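Local structure of agarase (Pseudoalteromonas fuliginea, 6XJ9) at residues S371-L374 against G375-F378; V238-E241 against A242-L245; W81-S84 against E85-D88. The protein probably hydrolyses agarose or its oligosaccharides, as an agarase of glycoside hydrolase family 50 from a marine bacterium. All coordinates share one frame; numbering follows the deposited sequence.

Contact 1 (S371-L374 against G375-F378)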
loop_
_atom_site.group_PDB
_atom_site.type_symbol
_atom_site.label_atom_id
_atom_site.label_comp_id
_atom_site.label_asym_id
_atom_site.label_seq_id
_atom_site.Cartn_x
_atom_site.Cartn_y
_atom_site.Cartn_z
ATOM N N SER A 371 -15.638 -32.397 21.293
ATOM C CA SER A 371 -16.394 -33.283 20.422
ATOM C C SER A 371 -16.675 -32.622 19.074
ATOM O O SER A 371 -17.034 -33.311 18.128
ATOM C CB SER A 371 -17.663 -33.770 21.085
ATOM O OG SER A 371 -18.516 -32.678 21.400
ATOM N N ASP A 372 -16.535 -31.290 19.000
ATOM C CA ASP A 372 -16.701 -30.571 17.743
ATOM C C ASP A 372 -15.632 -31.022 16.751
ATOM O O ASP A 372 -14.558 -31.452 17.160
ATOM C CB ASP A 372 -16.624 -29.051 17.931
ATOM C CG ASP A 372 -17.729 -28.481 18.804
ATOM O OD1 ASP A 372 -18.640 -29.245 19.162
ATOM O OD2 ASP A 372 -17.670 -27.277 19.118
ATOM N N THR A 373 -15.933 -30.894 15.451
ATOM C CA THR A 373 -14.956 -31.095 14.389
ATOM C C THR A 373 -13.695 -30.278 14.675
ATOM O O THR A 373 -12.592 -30.827 14.679
ATOM C CB THR A 373 -15.565 -30.791 13.013
ATOM O OG1 THR A 373 -16.401 -31.900 12.693
ATOM C CG2 THR A 373 -14.543 -30.619 11.909
ATOM N N LEU A 374 -13.887 -28.981 14.964
ATOM C CA LEU A 374 -12.796 -28.037 15.163
ATOM C C LEU A 374 -12.167 -28.219 16.544
ATOM O O LEU A 374 -11.227 -27.504 16.905
ATOM C CB LEU A 374 -13.323 -26.612 14.960
ATOM C CG LEU A 374 -13.784 -26.274 13.538
ATOM C CD1 LEU A 374 -14.324 -24.856 13.469
ATOM C CD2 LEU A 374 -12.674 -26.472 12.512
ATOM N N GLY A 375 -12.687 -29.194 17.298
ATOM C CA GLY A 375 -12.128 -29.578 18.583
ATOM C C GLY A 375 -10.785 -30.293 18.448
ATOM O O GLY A 375 -10.090 -30.504 19.440
ATOM N N LYS A 376 -10.424 -30.667 17.215
ATOM C CA LYS A 376 -9.182 -31.382 16.979
ATOM C C LYS A 376 -7.999 -30.412 17.028
ATOM O O LYS A 376 -6.853 -30.845 17.095
ATOM C CB LYS A 376 -9.259 -32.186 15.677
ATOM C CG LYS A 376 -9.320 -31.371 14.393
ATOM C CD LYS A 376 -9.041 -32.188 13.132
ATOM C CE LYS A 376 -10.158 -33.145 12.763
ATOM N NZ LYS A 376 -11.404 -32.422 12.411
ATOM N N HIS A 377 -8.289 -29.103 17.027
ATOM C CA HIS A 377 -7.250 -28.084 17.049
ATOM C C HIS A 377 -6.828 -27.710 18.466
ATOM O O HIS A 377 -5.994 -26.827 18.635
ATOM C CB HIS A 377 -7.614 -26.907 16.136
ATOM C CG HIS A 377 -7.956 -27.402 14.773
ATOM N ND1 HIS A 377 -7.044 -28.097 14.009
ATOM C CD2 HIS A 377 -9.120 -27.405 14.090
ATOM C CE1 HIS A 377 -7.617 -28.461 12.882
ATOM N NE2 HIS A 377 -8.898 -28.055 12.910
ATOM N N PHE A 378 -7.390 -28.385 19.475
ATOM C CA PHE A 378 -6.832 -28.294 20.815
ATOM C C PHE A 378 -5.501 -29.041 20.853
ATOM O O PHE A 378 -5.329 -30.061 20.188
ATOM C CB PHE A 378 -7.784 -28.853 21.883
ATOM C CG PHE A 378 -8.927 -27.953 22.290
ATOM C CD1 PHE A 378 -8.704 -26.811 23.049
ATOM C CD2 PHE A 378 -10.233 -28.259 21.935
ATOM C CE1 PHE A 378 -9.755 -25.980 23.417
ATOM C CE2 PHE A 378 -11.283 -27.428 22.305
ATOM C CZ PHE A 378 -11.044 -26.290 23.041
#
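Gly375 opens the second half of this turn by donating its backbone N to Asp372 O at 2.9 Å. Glycine suits this buried position because Asp372 O lies too close to its CA for a beta carbon to fit without a clash. Lys376 comes next and directs two donors at one acceptor. Its backbone N makes a weak bond to Thr373 O at 3.3 Å, while its ammonium NZ reaches the same Thr373 O at 3.0 Å. The side chain is folded to do this: CG sits between the backbone N and the carbonyl carbon (chi1 68°), and two further bends, at chi3 and chi4, curl the methylenes back over the oxygen. A lysine suits the place because its long chain can double back and still offer its charge elsewhere. Thr373 runs alongside it, its methyl CG2 lying 3.7 Å from Lys376 NZ. His377 follows, its N weakly bonded to Leu374 O at 3.3 Å. The imidazole receives Leu374 CD2 at its edge, in the ring plane, with 4.0 Å between Leu374 CD2 and His377 CD2. Histidine thus offers an edge to Leu374 and, near the rim of one face, a surface to Lys376 CG, while keeping a polar end. Glu403 holds both residues at once, through a salt bridge to Lys376 NZ and a hydrogen bond to His377 NE2. Phe378 closes the run, its N weakly bonded to Gly375 O. Successive bonds from each residue to the one three places earlier are the signature of a short 3-10 helix, which here leads into strand 378-381, an outer strand of a four-stranded antiparallel sheet, and packs beside helix 397-406.

Contact 2 (V238-E241 against A242-L245)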
loop_
_atom_site.group_PDB
_atom_site.type_symbol
_atom_site.label_atom_id
_atom_site.label_comp_id
_atom_site.label_asym_id
_atom_site.label_seq_id
_atom_site.Cartn_x
_atom_site.Cartn_y
_atom_site.Cartn_z
ATOM N N VAL A 238 -11.919 -10.921 8.473
ATOM C CA VAL A 238 -12.946 -11.849 8.018
ATOM C C VAL A 238 -14.168 -11.706 8.924
ATOM O O VAL A 238 -14.040 -11.658 10.151
ATOM C CB VAL A 238 -12.409 -13.298 8.039
ATOM C CG1 VAL A 238 -13.532 -14.331 8.025
ATOM C CG2 VAL A 238 -11.448 -13.566 6.891
ATOM N N HIS A 239 -15.362 -11.659 8.312
ATOM C CA HIS A 239 -16.584 -11.513 9.091
ATOM C C HIS A 239 -17.436 -12.782 9.076
ATOM O O HIS A 239 -18.231 -12.995 9.988
ATOM C CB HIS A 239 -17.354 -10.247 8.694
ATOM C CG HIS A 239 -16.683 -9.005 9.171
ATOM N ND1 HIS A 239 -16.655 -8.655 10.507
ATOM C CD2 HIS A 239 -16.007 -8.042 8.506
ATOM C CE1 HIS A 239 -16.002 -7.518 10.648
ATOM N NE2 HIS A 239 -15.592 -7.124 9.435
ATOM N N SER A 240 -17.272 -13.620 8.046
ATOM C CA SER A 240 -18.037 -14.853 7.975
ATOM C C SER A 240 -17.185 -15.959 7.367
ATOM O O SER A 240 -16.327 -15.694 6.527
ATOM C CB SER A 240 -19.328 -14.670 7.206
ATOM O OG SER A 240 -19.066 -14.363 5.841
ATOM N N GLU A 241 -17.477 -17.194 7.786
ATOM C CA GLU A 241 -16.807 -18.386 7.301
ATOM C C GLU A 241 -16.812 -18.444 5.773
ATOM O O GLU A 241 -15.856 -18.943 5.186
ATOM C CB GLU A 241 -17.436 -19.626 7.932
ATOM C CG GLU A 241 -16.791 -20.922 7.492
ATOM C CD GLU A 241 -17.061 -22.073 8.440
ATOM O OE1 GLU A 241 -17.190 -21.818 9.656
ATOM O OE2 GLU A 241 -17.139 -23.219 7.960
ATOM N N ALA A 242 -17.882 -17.939 5.138
ATOM C CA ALA A 242 -18.051 -18.007 3.691
ATOM C C ALA A 242 -16.948 -17.240 2.967
ATOM O O ALA A 242 -16.649 -17.516 1.805
ATOM C CB ALA A 242 -19.418 -17.485 3.286
ATOM N N GLU A 243 -16.364 -16.251 3.647
ATOM C CA GLU A 243 -15.318 -15.445 3.037
ATOM C C GLU A 243 -14.068 -16.292 2.812
ATOM O O GLU A 243 -13.316 -16.036 1.874
ATOM C CB GLU A 243 -14.999 -14.228 3.907
ATOM C CG GLU A 243 -16.142 -13.240 4.028
ATOM C CD GLU A 243 -15.730 -11.936 4.689
ATOM O OE1 GLU A 243 -15.107 -11.106 4.008
ATOM O OE2 GLU A 243 -16.014 -11.761 5.884
ATOM N N LEU A 244 -13.856 -17.287 3.684
ATOM C CA LEU A 244 -12.723 -18.203 3.602
ATOM C C LEU A 244 -12.828 -19.020 2.313
ATOM O O LEU A 244 -11.848 -19.156 1.589
ATOM C CB LEU A 244 -12.707 -19.134 4.825
ATOM C CG LEU A 244 -12.596 -18.501 6.217
ATOM C CD1 LEU A 244 -12.373 -19.574 7.277
ATOM C CD2 LEU A 244 -11.475 -17.473 6.278
ATOM N N LEU A 245 -14.034 -19.536 2.015
ATOM C CA LEU A 245 -14.237 -20.359 0.825
ATOM C C LEU A 245 -14.080 -19.475 -0.409
ATOM O O LEU A 245 -13.455 -19.863 -1.396
ATOM C CB LEU A 245 -15.630 -21.000 0.853
ATOM C CG LEU A 245 -16.083 -21.648 2.163
ATOM C CD1 LEU A 245 -17.428 -22.341 1.973
ATOM C CD2 LEU A 245 -15.058 -22.639 2.687
#
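Glu243 reaches back to His239 and Ser240, and polar bonds dominate the contact. Its OE2 accepts two backbone donors: Ser240 N at 3.1 Å, on the anti lone pair, and His239 N, modelled at 2.5 Å, so short that the exact length is doubtful. CG stands anti to the carbonyl carbon (chi1 -65°) and the chain beyond is extended, giving glutamate the length to meet both N-H groups. Its other oxygen, OE1, has a long, weak ion pair with Arg742. The Ser-x-x-Glu spacing and the return bond to Ser240 N recall the glutamate half of a capping box, but the serine half is not made: Ser240 OG rests 3.6 Å from Glu243 CG.

Among the backbone bonds, Glu243 N meets Ser240 O at 2.9 Å and Leu244 N meets Glu241 O at 3.0 Å, each reaching three residues back.

Apolar packing is confined to one pair. Val238 and Leu244 cross at about a right angle, with Val238 CG2 4.0 Å from Leu244 CD2; branched aliphatic side chains suit these two positions because both residues are buried.

The arrangement turns the loop that follows strand 199-210 into helix 242-252, whose opening lies against helix 397-406 through Glu241 and Leu244, both touching Arg404.

Contact 3 (W81-S84 against E85-D88)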
loop_
_atom_site.group_PDB
_atom_site.type_symbol
_atom_site.label_atom_id
_atom_site.label_comp_id
_atom_site.label_asym_id
_atom_site.label_seq_id
_atom_site.Cartn_x
_atom_site.Cartn_y
_atom_site.Cartn_z
ATOM N N TRP A 81 14.818 13.764 37.902
ATOM C CA TRP A 81 13.402 14.040 38.090
ATOM C C TRP A 81 12.864 13.155 39.209
ATOM O O TRP A 81 13.124 11.952 39.229
ATOM C CB TRP A 81 12.611 13.769 36.807
ATOM C CG TRP A 81 12.722 14.797 35.724
ATOM C CD1 TRP A 81 12.385 16.118 35.798
ATOM C CD2 TRP A 81 13.148 14.566 34.370
ATOM N NE1 TRP A 81 12.603 16.734 34.593
ATOM C CE2 TRP A 81 13.065 15.802 33.694
ATOM C CE3 TRP A 81 13.609 13.444 33.669
ATOM C CZ2 TRP A 81 13.425 15.940 32.352
ATOM C CZ3 TRP A 81 13.956 13.580 32.341
ATOM C CH2 TRP A 81 13.869 14.814 31.694
ATOM N N ASP A 82 12.105 13.769 40.119
ATOM C CA ASP A 82 11.411 13.052 41.177
ATOM C C ASP A 82 9.919 13.094 40.866
ATOM O O ASP A 82 9.317 14.166 40.854
ATOM C CB ASP A 82 11.748 13.628 42.559
ATOM C CG ASP A 82 10.998 12.980 43.714
ATOM O OD1 ASP A 82 10.932 11.734 43.755
ATOM O OD2 ASP A 82 10.492 13.730 44.570
ATOM N N TRP A 83 9.359 11.923 40.545
ATOM C CA TRP A 83 7.968 11.836 40.129
ATOM C C TRP A 83 7.189 10.924 41.077
ATOM O O TRP A 83 6.081 10.502 40.749
ATOM C CB TRP A 83 7.849 11.367 38.671
ATOM C CG TRP A 83 8.498 12.231 37.631
ATOM C CD1 TRP A 83 8.783 13.566 37.704
ATOM C CD2 TRP A 83 8.906 11.810 36.318
ATOM N NE1 TRP A 83 9.354 13.998 36.535
ATOM C CE2 TRP A 83 9.444 12.941 35.667
ATOM C CE3 TRP A 83 8.880 10.587 35.633
ATOM C CZ2 TRP A 83 9.946 12.877 34.366
ATOM C CZ3 TRP A 83 9.377 10.529 34.350
ATOM C CH2 TRP A 83 9.904 11.660 33.727
ATOM N N SER A 84 7.787 10.651 42.248
ATOM C CA SER A 84 7.225 9.864 43.339
ATOM C C SER A 84 5.807 10.321 43.667
ATOM O O SER A 84 4.947 9.505 43.993
ATOM C CB SER A 84 8.093 9.989 44.573
ATOM O OG SER A 84 9.276 9.212 44.473
ATOM N N GLU A 85 5.597 11.641 43.597
ATOM C CA GLU A 85 4.379 12.317 44.015
ATOM C C GLU A 85 3.231 12.035 43.045
ATOM O O GLU A 85 2.084 12.383 43.332
ATOM C CB GLU A 85 4.677 13.814 44.157
ATOM C CG GLU A 85 3.625 14.737 43.568
ATOM C CD GLU A 85 4.161 16.089 43.134
ATOM O OE1 GLU A 85 5.396 16.228 43.028
ATOM O OE2 GLU A 85 3.340 16.999 42.894
ATOM N N PHE A 86 3.539 11.405 41.899
ATOM C CA PHE A 86 2.513 11.097 40.914
ATOM C C PHE A 86 2.144 9.618 40.985
ATOM O O PHE A 86 2.961 8.781 41.352
ATOM C CB PHE A 86 2.969 11.492 39.510
ATOM C CG PHE A 86 3.339 12.944 39.343
ATOM C CD1 PHE A 86 2.388 13.944 39.476
ATOM C CD2 PHE A 86 4.637 13.305 39.020
ATOM C CE1 PHE A 86 2.734 15.279 39.308
ATOM C CE2 PHE A 86 4.981 14.638 38.857
ATOM C CZ PHE A 86 4.033 15.622 39.004
ATOM N N ASN A 87 0.891 9.316 40.643
ATOM C CA ASN A 87 0.417 7.944 40.574
ATOM C C ASN A 87 -0.543 7.828 39.396
ATOM O O ASN A 87 -1.186 8.810 39.027
ATOM C CB ASN A 87 -0.177 7.478 41.909
ATOM C CG ASN A 87 0.890 7.276 42.967
ATOM O OD1 ASN A 87 1.574 6.252 42.984
ATOM N ND2 ASN A 87 1.060 8.256 43.842
ATOM N N ASP A 88 -0.593 6.630 38.796
ATOM C CA ASP A 88 -1.559 6.314 37.755
ATOM C C ASP A 88 -1.393 7.287 36.587
ATOM O O ASP A 88 -2.346 7.941 36.156
ATOM C CB ASP A 88 -2.980 6.281 38.331
ATOM C CG ASP A 88 -4.026 5.846 37.323
ATOM O OD1 ASP A 88 -3.670 5.066 36.425
ATOM O OD2 ASP A 88 -5.169 6.320 37.423
#
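The chain reverses in a type I beta turn from Trp83 to Phe86, closed by a nearly straight bond (160°) from Phe86 N to Trp83 O at 2.9 Å. The same two residues meet through their side chains. Phe86 holds CG anti to its carbonyl carbon (chi1 -58°), which brings the phenyl ring alongside Trp83 CB. There Trp83 CB abuts the ring edge in its plane, 3.8 Å from Phe86 CD2, and farther out Phe86 CE2 comes within 4.1 Å of Trp83 CD1. The rings meet obliquely: the five-membered ring of Trp83 and the phenyl ring have centroids 6.0 Å apart and planes inclined at 58°. Large aromatic side chains suit both ends of the turn because each can touch the other and the strands behind: buried Trp83 packs on Leu208, Ile185 and Ile188, and partly exposed Phe86 also touches Leu208. Beside Trp83 lies Trp81, one face of whose indole takes Trp83 CZ2, 3.4 Å above the plane, while Trp81 CB in turn sits over a face of the Trp83 ring.

The outer side of the turn is polar. Ser84 OG donates to Asp82 OD1 at 3.1 Å, on the syn side of the carboxylate, so that a small hydroxyl residue and an acid tie the turn to the chain just before it. Glu85, exposed in the turn, places its carboxylate carbon CD over the rim of one Phe86 face; an acid suits the spot because its charged group stays at the surface. This is a beta turn in the connection from strand 70-75 to strand 89-97, with aromatic residues on its inner side and polar ones outside, within the beta-rich, carbohydrate-binding-module-like domain of the agarase.

Along the chain contact 3 comes first, then contact 2, then contact 1. Contacts 1 and 2 are neighbours, their centres about 19 Å apart and their nearest atoms about 6 Å; they do not touch, but both border helix 397-406, where Arg404 meets Leu374 from one and Glu241 and Leu244 from the other. That helix therefore brings together the opening of helix 242-252 and the approach to strand 378-381. Contact 3 is remote, its centre about 50 Å from that of contact 1 and about 49 Å from that of contact 2, in the carbohydrate-binding-module-like domain. The three thus sample two separate regions of one multidomain enzyme.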